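Long-range contacts in methylthioribose-1-phosphate isomerase (Saccharomyces cerevisiae, PDB 1W2W), which catalyses the interconversion of methylthioribose-1-phosphate and methylthioribulose-1-phosphate, an early step of the methionine salvage pathway: residues 37-42 with 98-104; 17-21 with 32-36; 51-55 with 182-188; 57-62 with 139-144. One frame throughout, in Å; residues are numbered along the deposited sequence.

Contact 1: residues 37-42 with 98-104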
loop_
_atom_site.group_PDB
_atom_site.type_symbol
_atom_site.label_atom_id
_atom_site.label_comp_id
_atom_site.label_asym_id
_atom_site.label_seq_id
_atom_site.Cartn_x
_atom_site.Cartn_y
_atom_site.Cartn_z
ATOM N N THR A 37 27.010 23.115 -2.936
ATOM C CA THR A 37 27.031 23.731 -1.615
ATOM C C THR A 37 26.185 22.964 -0.623
ATOM O O THR A 37 25.477 22.012 -0.990
ATOM C CB THR A 37 26.475 25.157 -1.679
ATOM O OG1 THR A 37 25.053 25.094 -1.888
ATOM C CG2 THR A 37 27.026 25.887 -2.902
ATOM N N ILE A 38 26.249 23.403 0.629
ATOM C CA ILE A 38 25.448 22.778 1.673
ATOM C C ILE A 38 23.965 23.011 1.411
ATOM O O ILE A 38 23.119 22.196 1.797
ATOM C CB ILE A 38 25.904 23.255 3.061
ATOM C CG1 ILE A 38 27.293 22.660 3.345
ATOM C CG2 ILE A 38 24.936 22.783 4.147
ATOM C CD1 ILE A 38 27.997 23.242 4.569
ATOM N N ASP A 39 23.632 24.102 0.724
ATOM C CA ASP A 39 22.224 24.312 0.386
ATOM C C ASP A 39 21.729 23.219 -0.545
ATOM O O ASP A 39 20.567 22.831 -0.459
ATOM C CB ASP A 39 21.965 25.675 -0.264
ATOM C CG ASP A 39 22.292 26.820 0.653
ATOM O OD1 ASP A 39 21.607 26.962 1.689
ATOM O OD2 ASP A 39 23.223 27.611 0.421
ATOM N N ASP A 40 22.599 22.740 -1.436
ATOM C CA ASP A 40 22.220 21.691 -2.382
ATOM C C ASP A 40 22.029 20.372 -1.638
ATOM O O ASP A 40 21.069 19.647 -1.886
ATOM C CB ASP A 40 23.292 21.509 -3.452
ATOM C CG ASP A 40 23.443 22.731 -4.342
ATOM O OD1 ASP A 40 22.457 23.495 -4.500
ATOM O OD2 ASP A 40 24.518 22.997 -4.921
ATOM N N GLY A 41 22.956 20.079 -0.735
ATOM C CA GLY A 41 22.868 18.904 0.112
ATOM C C GLY A 41 21.573 18.916 0.901
ATOM O O GLY A 41 20.837 17.929 0.920
ATOM N N TYR A 42 21.282 20.047 1.540
ATOM C CA TYR A 42 20.050 20.178 2.312
ATOM C C TYR A 42 18.853 19.962 1.400
ATOM O O TYR A 42 17.917 19.248 1.756
ATOM C CB TYR A 42 19.958 21.578 2.940
ATOM C CG TYR A 42 18.657 21.843 3.663
ATOM C CD1 TYR A 42 18.532 21.593 5.023
ATOM C CD2 TYR A 42 17.555 22.348 2.983
ATOM C CE1 TYR A 42 17.339 21.843 5.693
ATOM C CE2 TYR A 42 16.364 22.600 3.638
ATOM C CZ TYR A 42 16.262 22.343 4.993
ATOM O OH TYR A 42 15.078 22.594 5.646
ATOM N N ARG A 98 25.980 26.293 9.297
ATOM C CA ARG A 98 25.510 25.623 8.091
ATOM C C ARG A 98 25.467 24.098 8.256
ATOM O O ARG A 98 24.601 23.433 7.673
ATOM C CB ARG A 98 26.321 26.073 6.872
ATOM C CG ARG A 98 25.911 27.478 6.443
ATOM C CD ARG A 98 26.777 28.082 5.374
ATOM N NE ARG A 98 26.554 27.463 4.067
ATOM C CZ ARG A 98 25.448 27.592 3.354
ATOM N NH1 ARG A 98 24.432 28.319 3.809
ATOM N NH2 ARG A 98 25.359 27.000 2.174
ATOM N N LEU A 99 26.375 23.553 9.064
ATOM C CA LEU A 99 26.275 22.147 9.474
ATOM C C LEU A 99 25.023 21.841 10.290
ATOM O O LEU A 99 24.379 20.808 10.090
ATOM C CB LEU A 99 27.544 21.680 10.196
ATOM C CG LEU A 99 28.850 21.719 9.402
ATOM C CD1 LEU A 99 30.032 21.458 10.337
ATOM C CD2 LEU A 99 28.817 20.686 8.266
ATOM N N ASP A 100 24.665 22.733 11.206
ATOM C CA ASP A 100 23.391 22.620 11.912
ATOM C C ASP A 100 22.172 22.716 10.991
ATOM O O ASP A 100 21.190 21.997 11.178
ATOM C CB ASP A 100 23.299 23.639 13.063
ATOM C CG ASP A 100 24.382 23.436 14.121
ATOM O OD1 ASP A 100 25.021 22.360 14.152
ATOM O OD2 ASP A 100 24.670 24.312 14.969
ATOM N N PHE A 101 22.232 23.599 9.994
ATOM C CA PHE A 101 21.174 23.702 8.988
ATOM C C PHE A 101 21.032 22.359 8.262
ATOM O O PHE A 101 19.926 21.801 8.158
ATOM C CB PHE A 101 21.519 24.836 8.015
ATOM C CG PHE A 101 20.596 24.952 6.836
ATOM C CD1 PHE A 101 19.230 25.124 7.014
ATOM C CD2 PHE A 101 21.104 24.888 5.549
ATOM C CE1 PHE A 101 18.383 25.231 5.923
ATOM C CE2 PHE A 101 20.260 24.999 4.451
ATOM C CZ PHE A 101 18.900 25.173 4.641
ATOM N N LEU A 102 22.156 21.838 7.779
ATOM C CA LEU A 102 22.160 20.559 7.053
ATOM C C LEU A 102 21.549 19.445 7.900
ATOM O O LEU A 102 20.731 18.657 7.410
ATOM C CB LEU A 102 23.590 20.177 6.652
ATOM C CG LEU A 102 23.761 18.883 5.846
ATOM C CD1 LEU A 102 22.899 18.985 4.591
ATOM C CD2 LEU A 102 25.225 18.728 5.448
ATOM N N LEU A 103 21.955 19.385 9.169
ATOM C CA LEU A 103 21.424 18.412 10.120
ATOM C C LEU A 103 19.899 18.447 10.200
ATOM O O LEU A 103 19.252 17.412 10.394
ATOM C CB LEU A 103 22.015 18.638 11.516
ATOM C CG LEU A 103 21.517 17.707 12.623
ATOM C CD1 LEU A 103 22.121 16.320 12.425
ATOM C CD2 LEU A 103 21.882 18.258 13.989
ATOM N N SER A 104 19.326 19.636 10.052
ATOM C CA SER A 104 17.875 19.791 10.193
ATOM C C SER A 104 17.064 19.272 9.004
ATOM O O SER A 104 15.840 19.205 9.079
ATOM C CB SER A 104 17.500 21.251 10.458
ATOM O OG SER A 104 17.631 22.046 9.287
#
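Tyr42 and Phe101 both carry their rings opposite the backbone N (chi1 175° and 173°), and these two torsions swing the rings across the gap between their helices until one lies on the other. It is an offset stack with centroids 4.0 Å apart and planes only 16° from parallel: Phe101 CZ sits over the middle of the Tyr42 ring, while Tyr42 CD1 lies toward the rim of the Phe101 ring. At the edge of the tyrosine, CE1 comes 3.6 Å from Ser104 OG, a hydroxyl that donates to Phe101 O. Segments 38-42 and 98-103, in helices 38-46 and 88-103, run nearly parallel with axes 9.4 Å apart at closest. Helix 38-46 starts in a capping box made by Thr37 and Asp40, with Thr37 N giving a hydrogen bond to Asp40 OD2. About one turn before the stacked rings on both helices, Arg98 bends at chi3 and sends NH2 to Asp39 OD2 in a salt bridge of 2.8 Å. The carboxylate lies at the edge of the guanidinium, yet its oxygen is approached from well above its own plane. Arg98 NE has a second acidic partner in Glu67 of helix 53-73, so two carboxylates probably balance the charge of this buried arginine. Elsewhere, Ile38 CG2 lies 3.9 Å from Leu102 CB, and Leu102 CD1 reaches the backbone at Tyr42 N, 3.6 Å away.

Contact 2: residues 17-21 with 32-36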
loop_
_atom_site.group_PDB
_atom_site.type_symbol
_atom_site.label_atom_id
_atom_site.label_comp_id
_atom_site.label_asym_id
_atom_site.label_seq_id
_atom_site.Cartn_x
_atom_site.Cartn_y
_atom_site.Cartn_z
ATOM N N SER A 17 34.034 16.470 -7.860
ATOM C CA SER A 17 32.688 16.744 -8.337
ATOM C C SER A 17 31.718 15.716 -7.767
ATOM O O SER A 17 32.080 14.565 -7.507
ATOM C CB SER A 17 32.635 16.819 -9.865
ATOM O OG SER A 17 32.830 15.530 -10.411
ATOM N N VAL A 18 30.491 16.164 -7.549
ATOM C CA VAL A 18 29.469 15.320 -6.946
ATOM C C VAL A 18 28.182 15.613 -7.701
ATOM O O VAL A 18 27.819 16.771 -7.877
ATOM C CB VAL A 18 29.305 15.645 -5.444
ATOM C CG1 VAL A 18 28.200 14.805 -4.831
ATOM C CG2 VAL A 18 30.623 15.430 -4.698
ATOM N N LYS A 19 27.494 14.572 -8.161
ATOM C CA LYS A 19 26.133 14.736 -8.678
ATOM C C LYS A 19 25.308 13.549 -8.182
ATOM O O LYS A 19 25.865 12.494 -7.911
ATOM C CB LYS A 19 26.119 14.847 -10.211
ATOM C CG LYS A 19 26.496 13.573 -10.958
ATOM C CD LYS A 19 26.625 13.843 -12.456
ATOM C CE LYS A 19 26.781 12.550 -13.243
ATOM N NZ LYS A 19 27.092 12.822 -14.678
ATOM N N VAL A 20 23.998 13.708 -8.039
ATOM C CA VAL A 20 23.188 12.632 -7.472
ATOM C C VAL A 20 21.977 12.333 -8.348
ATOM O O VAL A 20 21.425 13.220 -9.010
ATOM C CB VAL A 20 22.719 12.949 -6.043
ATOM C CG1 VAL A 20 23.913 13.133 -5.102
ATOM C CG2 VAL A 20 21.802 14.181 -6.042
ATOM N N LEU A 21 21.562 11.075 -8.369
ATOM C CA LEU A 21 20.372 10.717 -9.126
ATOM C C LEU A 21 19.167 11.313 -8.426
ATOM O O LEU A 21 19.075 11.247 -7.208
ATOM C CB LEU A 21 20.207 9.200 -9.149
ATOM C CG LEU A 21 20.881 8.409 -10.264
ATOM C CD1 LEU A 21 20.480 6.957 -10.109
ATOM C CD2 LEU A 21 20.487 8.953 -11.632
ATOM N N TYR A 32 20.301 13.847 -13.204
ATOM C CA TYR A 32 21.282 14.153 -12.154
ATOM C C TYR A 32 21.159 15.558 -11.602
ATOM O O TYR A 32 20.857 16.500 -12.334
ATOM C CB TYR A 32 22.709 13.943 -12.649
ATOM C CG TYR A 32 23.067 12.500 -12.847
ATOM C CD1 TYR A 32 23.394 11.691 -11.768
ATOM C CD2 TYR A 32 23.069 11.945 -14.119
ATOM C CE1 TYR A 32 23.726 10.357 -11.950
ATOM C CE2 TYR A 32 23.396 10.618 -14.314
ATOM C CZ TYR A 32 23.720 9.835 -13.229
ATOM O OH TYR A 32 24.042 8.519 -13.431
ATOM N N VAL A 33 21.397 15.693 -10.300
ATOM C CA VAL A 33 21.361 16.983 -9.625
ATOM C C VAL A 33 22.780 17.279 -9.135
ATOM O O VAL A 33 23.347 16.519 -8.348
ATOM C CB VAL A 33 20.406 16.965 -8.419
ATOM C CG1 VAL A 33 20.422 18.298 -7.699
ATOM C CG2 VAL A 33 18.975 16.605 -8.867
ATOM N N PRO A 34 23.373 18.373 -9.603
ATOM C CA PRO A 34 24.726 18.728 -9.155
ATOM C C PRO A 34 24.720 19.149 -7.697
ATOM O O PRO A 34 23.761 19.784 -7.246
ATOM C CB PRO A 34 25.105 19.923 -10.049
ATOM C CG PRO A 34 23.802 20.511 -10.465
ATOM C CD PRO A 34 22.824 19.343 -10.572
ATOM N N ILE A 35 25.783 18.802 -6.970
ATOM C CA ILE A 35 25.932 19.268 -5.597
ATOM C C ILE A 35 27.134 20.208 -5.506
ATOM O O ILE A 35 28.259 19.790 -5.739
ATOM C CB ILE A 35 26.148 18.068 -4.654
ATOM C CG1 ILE A 35 25.019 17.037 -4.815
ATOM C CG2 ILE A 35 26.332 18.539 -3.212
ATOM C CD1 ILE A 35 23.637 17.495 -4.329
ATOM N N HIS A 36 26.885 21.473 -5.179
ATOM C CA HIS A 36 27.961 22.461 -5.070
ATOM C C HIS A 36 28.121 22.999 -3.654
ATOM O O HIS A 36 29.234 23.316 -3.218
ATOM C CB HIS A 36 27.731 23.608 -6.067
ATOM C CG HIS A 36 27.755 23.167 -7.499
ATOM N ND1 HIS A 36 28.889 22.670 -8.103
ATOM C CD2 HIS A 36 26.785 23.141 -8.443
ATOM C CE1 HIS A 36 28.617 22.357 -9.358
ATOM N NE2 HIS A 36 27.347 22.630 -9.588
HETATM O O HOH W 1 30.053 19.059 -7.700
#
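A beta hairpin joins strands 17-21 and 32-34, the second and third strands of the small antiparallel sheet near the N-terminus. Val20 and Val33 are its hydrogen-bonded pair: Val20 N donates to Val33 O, and Val33 N returns a bond to Val20 O at 2.8 Å. A further backbone bond, Ile35 N to Val18 O, extends the ladder past Pro34, whose ring nitrogen has no hydrogen to give. The face with Lys19, Leu21 and Tyr32 is built round the tyrosine ring. Lys19 CG sits between the backbone N and carbonyl carbon (chi1 69°), and from there the extended chain passes across the ring, placing CE 3.7 Å from the Tyr32 ring centroid in a CH-pi contact. The ammonium follows over the same face, Lys19 NZ lying 4.4 Å from that centroid as a cation-pi partner. Leu21 CD2 covers the opposite face toward the rim, 3.5 Å from Tyr32 CE1. A serine in place of Tyr32 would probably leave the lysine chain and Leu21 without the flat surface between them, and the ammonium without its pi partner. Val20 and Val33 point to the other face, Val20 CG2 3.9 Å from Val33 CB; Val18, Val20 and Ile35 pack on helix 53-73. Beyond the last rung, one water bridges the two segments, accepting from Val18 N and donating to Ile35 O at 2.8 Å.

Contact 3: residues 51-55 with 182-188. With SO4 (sulfate ion), chain I.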
loop_
_atom_site.group_PDB
_atom_site.type_symbol
_atom_site.label_atom_id
_atom_site.label_comp_id
_atom_site.label_asym_id
_atom_site.label_seq_id
_atom_site.Cartn_x
_atom_site.Cartn_y
_atom_site.Cartn_z
ATOM N N ARG A 51 17.707 9.717 -0.926
ATOM C CA ARG A 51 17.199 9.183 0.329
ATOM C C ARG A 51 17.830 7.825 0.579
ATOM O O ARG A 51 18.660 7.370 -0.214
ATOM C CB ARG A 51 15.663 9.129 0.352
ATOM C CG ARG A 51 14.981 8.810 -0.992
ATOM C CD ARG A 51 15.389 7.461 -1.581
ATOM N NE ARG A 51 15.204 6.389 -0.603
ATOM C CZ ARG A 51 15.776 5.192 -0.660
ATOM N NH1 ARG A 51 16.585 4.878 -1.662
ATOM N NH2 ARG A 51 15.530 4.297 0.299
ATOM N N GLY A 52 17.474 7.189 1.684
ATOM C CA GLY A 52 18.278 6.075 2.156
ATOM C C GLY A 52 19.271 6.555 3.195
ATOM O O GLY A 52 20.037 7.488 2.948
ATOM N N ALA A 53 19.263 5.926 4.366
ATOM C CA ALA A 53 19.998 6.509 5.492
ATOM C C ALA A 53 21.479 6.809 5.207
ATOM O O ALA A 53 21.935 7.938 5.439
ATOM C CB ALA A 53 19.849 5.659 6.755
ATOM N N PRO A 54 22.245 5.825 4.734
ATOM C CA PRO A 54 23.652 6.090 4.428
ATOM C C PRO A 54 23.845 7.053 3.268
ATOM O O PRO A 54 24.738 7.895 3.362
ATOM C CB PRO A 54 24.231 4.700 4.127
ATOM C CG PRO A 54 23.220 3.737 4.765
ATOM C CD PRO A 54 21.889 4.411 4.499
ATOM N N ALA A 55 23.050 6.957 2.205
ATOM C CA ALA A 55 23.177 7.918 1.112
ATOM C C ALA A 55 22.964 9.353 1.576
ATOM O O ALA A 55 23.647 10.283 1.116
ATOM C CB ALA A 55 22.203 7.585 -0.022
ATOM N N ASN A 182 13.823 0.626 0.116
ATOM C CA ASN A 182 14.977 0.451 -0.754
ATOM C C ASN A 182 16.251 0.557 0.079
ATOM O O ASN A 182 16.500 1.571 0.751
ATOM C CB ASN A 182 14.990 1.449 -1.924
ATOM C CG ASN A 182 16.279 1.351 -2.738
ATOM O OD1 ASN A 182 17.218 2.132 -2.536
ATOM N ND2 ASN A 182 16.347 0.368 -3.628
ATOM N N THR A 183 17.050 -0.502 0.025
ATOM C CA THR A 183 18.272 -0.574 0.814
ATOM C C THR A 183 19.452 -0.993 -0.053
ATOM O O THR A 183 20.421 -1.571 0.450
ATOM C CB THR A 183 18.109 -1.571 1.965
ATOM O OG1 THR A 183 17.752 -2.857 1.433
ATOM C CG2 THR A 183 16.943 -1.160 2.870
ATOM N N GLY A 184 19.376 -0.698 -1.348
ATOM C CA GLY A 184 20.369 -1.208 -2.282
ATOM C C GLY A 184 21.435 -0.175 -2.617
ATOM O O GLY A 184 21.819 0.640 -1.783
ATOM N N SER A 185 21.914 -0.216 -3.854
ATOM C CA SER A 185 22.886 0.773 -4.311
ATOM C C SER A 185 22.259 2.157 -4.370
ATOM O O SER A 185 22.965 3.161 -4.273
ATOM C CB SER A 185 23.429 0.363 -5.680
ATOM O OG SER A 185 24.048 -0.912 -5.582
ATOM N N LEU A 186 20.934 2.220 -4.508
ATOM C CA LEU A 186 20.277 3.522 -4.507
ATOM C C LEU A 186 20.165 4.188 -3.139
ATOM O O LEU A 186 19.867 5.382 -3.063
ATOM C CB LEU A 186 18.915 3.467 -5.213
ATOM C CG LEU A 186 18.989 3.195 -6.720
ATOM C CD1 LEU A 186 17.630 2.733 -7.260
ATOM C CD2 LEU A 186 19.470 4.443 -7.474
ATOM N N ALA A 187 20.390 3.416 -2.073
ATOM C CA ALA A 187 20.243 3.921 -0.705
ATOM C C ALA A 187 21.580 4.121 0.000
ATOM O O ALA A 187 21.609 4.547 1.155
ATOM C CB ALA A 187 19.354 2.976 0.114
ATOM N N THR A 188 22.673 3.812 -0.692
ATOM C CA THR A 188 23.981 3.655 -0.044
ATOM C C THR A 188 25.091 4.030 -1.028
ATOM O O THR A 188 24.830 4.602 -2.080
ATOM C CB THR A 188 24.222 2.202 0.465
ATOM O OG1 THR A 188 24.375 1.287 -0.639
ATOM C CG2 THR A 188 23.057 1.662 1.294
HETATM S S SO4 I . 14.052 6.864 3.262
HETATM O O1 SO4 I . 15.226 7.739 3.356
HETATM O O2 SO4 I . 12.904 7.576 3.824
HETATM O O3 SO4 I . 13.775 6.570 1.868
HETATM O O4 SO4 I . 14.301 5.655 4.036
#
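Two of the three hydrogen bonds across this contact run from Arg51 to Asn182. The arginine presents NH1 and NH2 end-on, one to each of two acceptors: NH2 meets the backbone O of Asn182 at 2.9 Å, almost exactly in the guanidinium plane, and NH1 reaches Asn182 OD1 at 3.0 Å from a somewhat tilted direction. Guanidinium and amide planes stand 64° apart. A third bond joins the backbones, Ala55 N to Ala187 O at 3.0 Å. The anion site comes next. Arg51 folds back through bends at chi2 (60°) and chi3 (53°), which bring NE within 2.9 Å of sulfate O3, while the Gly52 backbone N donates to sulfate O1 at 2.9 Å with a nearly straight bond. Gly52 is the N-cap of helix 53-73, so the anion lies close to the start of that helix. Arg106 of the same chain and residues of another protein chain also hydrogen-bond the sulfate. The substrate carries a phosphate, and the Arg51 side chain lies about 4 Å from that of Cys181, the predicted transition-state stabiliser; the sulfate, probably from the crystallisation liquor, may therefore mark a phosphate-binding position. Packing fills the rest. Gly52 lies so close to Ala187 that a CB would strike its CA, Pro54 CD touches Ala187 O at 3.4 Å, and Pro54 CG runs alongside Thr188 CG2, 4.0 Å away.

Contact 4: residues 57-62 with 139-144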
loop_
_atom_site.group_PDB
_atom_site.type_symbol
_atom_site.label_atom_id
_atom_site.label_comp_id
_atom_site.label_asym_id
_atom_site.label_seq_id
_atom_site.Cartn_x
_atom_site.Cartn_y
_atom_site.Cartn_z
ATOM N N ALA A 57 23.657 10.564 4.587
ATOM C CA ALA A 57 24.911 10.935 5.251
ATOM C C ALA A 57 26.027 11.231 4.259
ATOM O O ALA A 57 26.816 12.166 4.442
ATOM C CB ALA A 57 25.344 9.846 6.211
ATOM N N ILE A 58 26.119 10.424 3.207
ATOM C CA ILE A 58 27.172 10.623 2.215
ATOM C C ILE A 58 26.973 11.911 1.413
ATOM O O ILE A 58 27.919 12.693 1.259
ATOM C CB ILE A 58 27.286 9.401 1.265
ATOM C CG1 ILE A 58 27.813 8.180 2.038
ATOM C CG2 ILE A 58 28.221 9.726 0.081
ATOM C CD1 ILE A 58 27.508 6.840 1.348
ATOM N N VAL A 59 25.768 12.143 0.894
ATOM C CA VAL A 59 25.548 13.397 0.152
ATOM C C VAL A 59 25.699 14.630 1.042
ATOM O O VAL A 59 26.259 15.649 0.610
ATOM C CB VAL A 59 24.213 13.450 -0.626
ATOM C CG1 VAL A 59 23.036 13.704 0.315
ATOM C CG2 VAL A 59 24.259 14.604 -1.651
ATOM N N GLY A 60 25.220 14.534 2.279
ATOM C CA GLY A 60 25.393 15.610 3.252
ATOM C C GLY A 60 26.865 15.943 3.471
ATOM O O GLY A 60 27.278 17.110 3.359
ATOM N N SER A 61 27.648 14.912 3.785
ATOM C CA SER A 61 29.087 15.044 3.980
ATOM C C SER A 61 29.775 15.623 2.738
ATOM O O SER A 61 30.577 16.543 2.843
ATOM C CB SER A 61 29.698 13.689 4.349
ATOM O OG SER A 61 29.161 13.225 5.577
ATOM N N LEU A 62 29.458 15.081 1.567
ATOM C CA LEU A 62 30.035 15.551 0.317
ATOM C C LEU A 62 29.704 17.016 0.046
ATOM O O LEU A 62 30.550 17.753 -0.478
ATOM C CB LEU A 62 29.605 14.678 -0.869
ATOM C CG LEU A 62 30.289 13.315 -0.947
ATOM C CD1 LEU A 62 29.586 12.458 -1.991
ATOM C CD2 LEU A 62 31.759 13.453 -1.302
ATOM N N TYR A 139 38.117 12.127 4.930
ATOM C CA TYR A 139 36.989 11.602 5.692
ATOM C C TYR A 139 35.909 11.047 4.768
ATOM O O TYR A 139 35.387 9.935 4.983
ATOM C CB TYR A 139 36.367 12.647 6.629
ATOM C CG TYR A 139 35.059 12.129 7.189
ATOM C CD1 TYR A 139 35.053 11.187 8.205
ATOM C CD2 TYR A 139 33.835 12.565 6.685
ATOM C CE1 TYR A 139 33.866 10.694 8.714
ATOM C CE2 TYR A 139 32.631 12.076 7.193
ATOM C CZ TYR A 139 32.662 11.137 8.205
ATOM O OH TYR A 139 31.511 10.624 8.745
ATOM N N VAL A 140 35.551 11.820 3.747
ATOM C CA VAL A 140 34.472 11.377 2.867
ATOM C C VAL A 140 34.852 10.144 2.044
ATOM O O VAL A 140 34.012 9.264 1.815
ATOM C CB VAL A 140 33.878 12.510 1.997
ATOM C CG1 VAL A 140 33.415 13.654 2.885
ATOM C CG2 VAL A 140 34.865 12.991 0.939
ATOM N N CYS A 141 36.113 10.062 1.616
ATOM C CA CYS A 141 36.583 8.872 0.929
ATOM C C CYS A 141 36.442 7.658 1.833
ATOM O O CYS A 141 35.998 6.595 1.385
ATOM C CB CYS A 141 38.035 9.028 0.468
ATOM S SG CYS A 141 38.163 10.172 -0.935
ATOM N N GLU A 142 36.817 7.824 3.098
ATOM C CA GLU A 142 36.768 6.721 4.050
ATOM C C GLU A 142 35.331 6.327 4.362
ATOM O O GLU A 142 35.018 5.135 4.394
ATOM C CB GLU A 142 37.516 7.071 5.330
ATOM C CG GLU A 142 39.025 7.026 5.132
ATOM C CD GLU A 142 39.764 7.843 6.169
ATOM O OE1 GLU A 142 39.233 7.985 7.294
ATOM O OE2 GLU A 142 40.870 8.337 5.844
ATOM N N LEU A 143 34.472 7.323 4.575
ATOM C CA LEU A 143 33.044 7.082 4.813
ATOM C C LEU A 143 32.454 6.246 3.671
ATOM O O LEU A 143 31.775 5.228 3.891
ATOM C CB LEU A 143 32.295 8.417 4.969
ATOM C CG LEU A 143 30.761 8.355 5.065
ATOM C CD1 LEU A 143 30.322 7.770 6.406
ATOM C CD2 LEU A 143 30.118 9.720 4.803
ATOM N N ILE A 144 32.721 6.675 2.442
ATOM C CA ILE A 144 32.181 6.003 1.272
ATOM C C ILE A 144 32.821 4.620 1.104
ATOM O O ILE A 144 32.132 3.620 0.895
ATOM C CB ILE A 144 32.368 6.898 0.013
ATOM C CG1 ILE A 144 31.435 8.118 0.094
ATOM C CG2 ILE A 144 32.106 6.101 -1.274
ATOM C CD1 ILE A 144 31.803 9.266 -0.833
#
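Ile144 fits its outer carbons against Ile58 and Leu62, side chains one turn apart on the facing helix. Its CG1 presses on Ile58 CG2 at 3.6 Å, and Ile144 CD1 continues to Leu62 CD1 at 4.1 Å. The Leu143 branch ending in CD2 is the next bump: it enters the hollow bounded by Ala57, Ile58 and Ser61, 3.9 Å from Ile58 CG1 and 3.7 Å from Ser61 OG. Leu143 CG stands opposite its backbone N (chi1 173°), which directs that methyl across the interface. One turn back, Val140 sets CG1 against Ser61 CB and CG2 against Leu62 CD2. The Ser61 hydroxyl is turned back on its own helix and donates to Ala57 O at 2.8 Å, so its polar atom is satisfied amid apolar neighbours. Putting a glycine at Ser61 would probably open a gap beside Leu143 CD2 and Val140 CG1 and deprive Ala57 O of its second donor. The segments run nearly antiparallel, at 170°, their axes 10.1 Å apart. Helix 111-124 borders them on the Ser61 and Tyr139 side, where Tyr139 OH bonds Ser115, and strand 6-9 packs Ile6 and Phe8 against Ile58, Leu62 and Ile144.

Overall arrangement
All four contacts lie in the N-terminal portion of the isomerase, and helix 53-73 is their common thread: contacts 3 and 4 use its first turns directly, and contacts 1 and 2 each touch contact 4 through it. Contact 4 is the most central, its centre about 5 Å from that of the chain and about 13 to 14 Å from the centres of the other three. Along the chain contact 2 closes first; contact 1 then crosses both contacts 3 and 4, while contact 4 is nested within the loop closed by contact 3. Contact 2 also meets contact 3 through Leu21 and Leu186. Hairpin and helices thus pack against one helix whose N-terminal end belongs to the sulfate site near Cys181, the predicted transition-state stabiliser.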